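Hydroxynitrile lyase (Passiflora edulis, PDB 5Y02) probably acts as a lyase on cyanohydrins such as the bound (R)-mandelonitrile, as a homodimer whose chains, here lacking the C-terminal peptide, have a stress-responsive A/B barrel fold. Local coordinates at residues F69-V72 and A73-L76. Sequence-based numbering, arbitrary orientation.
Sequences FHSV and ADFL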
# COMPACT_ATOMS: atom_id res chain seq x y z
N PHE A 69 -7.46 -10.80 -2.09
CA PHE A 69 -7.82 -11.99 -2.83
C PHE A 69 -7.62 -13.23 -1.96
O PHE A 69 -6.70 -13.28 -1.16
CB PHE A 69 -7.00 -12.09 -4.11
CG PHE A 69 -7.27 -10.97 -5.04
CD1 PHE A 69 -6.63 -9.73 -4.87
CD2 PHE A 69 -8.19 -11.11 -6.08
CE1 PHE A 69 -6.92 -8.67 -5.72
CE2 PHE A 69 -8.47 -10.05 -6.92
CZ PHE A 69 -7.82 -8.83 -6.75
N HIS A 70 -8.49 -14.22 -2.15
CA HIS A 70 -8.46 -15.48 -1.37
C HIS A 70 -7.15 -16.27 -1.60
O HIS A 70 -6.65 -16.93 -0.69
CB HIS A 70 -9.70 -16.32 -1.73
CG HIS A 70 -9.74 -17.68 -1.09
ND1 HIS A 70 -9.88 -17.86 0.27
CD2 HIS A 70 -9.70 -18.92 -1.64
CE1 HIS A 70 -9.90 -19.15 0.54
NE2 HIS A 70 -9.78 -19.82 -0.60
N SER A 71 -6.59 -16.17 -2.80
CA SER A 71 -5.38 -16.89 -3.15
C SER A 71 -4.75 -16.24 -4.37
O SER A 71 -5.40 -15.45 -5.06
CB SER A 71 -5.73 -18.34 -3.48
OG SER A 71 -6.57 -18.37 -4.61
N VAL A 72 -3.50 -16.60 -4.64
CA VAL A 72 -2.85 -16.22 -5.90
C VAL A 72 -3.60 -16.73 -7.13
O VAL A 72 -3.73 -16.00 -8.10
CB VAL A 72 -1.36 -16.66 -5.95
CG1 VAL A 72 -0.80 -16.64 -7.38
CG2 VAL A 72 -0.53 -15.75 -5.08
N ALA A 73 -4.09 -17.97 -7.08
CA ALA A 73 -4.93 -18.52 -8.17
C ALA A 73 -6.10 -17.61 -8.50
O ALA A 73 -6.37 -17.32 -9.67
CB ALA A 73 -5.44 -19.91 -7.80
N ASP A 74 -6.80 -17.17 -7.46
CA ASP A 74 -7.95 -16.29 -7.63
C ASP A 74 -7.53 -14.93 -8.18
O ASP A 74 -8.20 -14.41 -9.07
CB ASP A 74 -8.72 -16.12 -6.32
CG ASP A 74 -9.47 -17.38 -5.92
OD1 ASP A 74 -10.19 -17.93 -6.76
OD2 ASP A 74 -9.32 -17.83 -4.76
N PHE A 75 -6.41 -14.39 -7.70
CA PHE A 75 -5.89 -13.14 -8.26
C PHE A 75 -5.63 -13.24 -9.76
O PHE A 75 -6.04 -12.37 -10.54
CB PHE A 75 -4.62 -12.66 -7.54
CG PHE A 75 -4.04 -11.43 -8.17
CD1 PHE A 75 -4.67 -10.22 -8.02
CD2 PHE A 75 -2.93 -11.51 -8.99
CE1 PHE A 75 -4.17 -9.06 -8.61
CE2 PHE A 75 -2.43 -10.37 -9.61
CZ PHE A 75 -3.06 -9.15 -9.43
N LEU A 76 -4.94 -14.29 -10.17
CA LEU A 76 -4.58 -14.48 -11.55
C LEU A 76 -5.79 -14.76 -12.45
O LEU A 76 -5.86 -14.25 -13.58
CB LEU A 76 -3.51 -15.56 -11.67
CG LEU A 76 -2.15 -15.17 -11.10
CD1 LEU A 76 -1.22 -16.37 -11.01
CD2 LEU A 76 -1.50 -14.07 -11.93
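Ala73, in the first turn of helix 72-79, brings its CB to 3.7 Å from Ser71 OG, the hydroxyl of the N-cap residue. Asp74 is bound twice to that hydroxyl. Its N donates to Ser71 OG at 3.1 Å, the capping bond. Ser71 OG in turn donates to Asp74 OD2 at 2.8 Å, from above the carboxylate plane. With chi1 near 63°, Ser71 OG lies between its own backbone N and carbonyl carbon, where it can serve both. The same OD2 sits at the edge of the His70 ring, 3.3 Å from CD2. Phe75 N then bonds Ser71 O (3.0 Å), and Phe75 CD1 stands 3.5 Å above the centre of the Phe69 ring, a T-shaped pair with planes at 84°. Were Phe69 replaced by an alanine, the Phe75 edge would probably lose its aromatic face and a gap would open between the end of strand 63-69 and the helix. Phe75 also meets the rings of the mandelonitrile-pocket residues His9 and Phe79, consistent with a second-shell role. At Leu76, N bonds Val72 O and CD1 lies 3.7 Å from Val72 CG1; both residues also pack against the second subunit. One bond received and one given let the Ser71 hydroxyl tie the helix start to Asp74, while Phe69 and Phe75 join strand to helix behind the pocket.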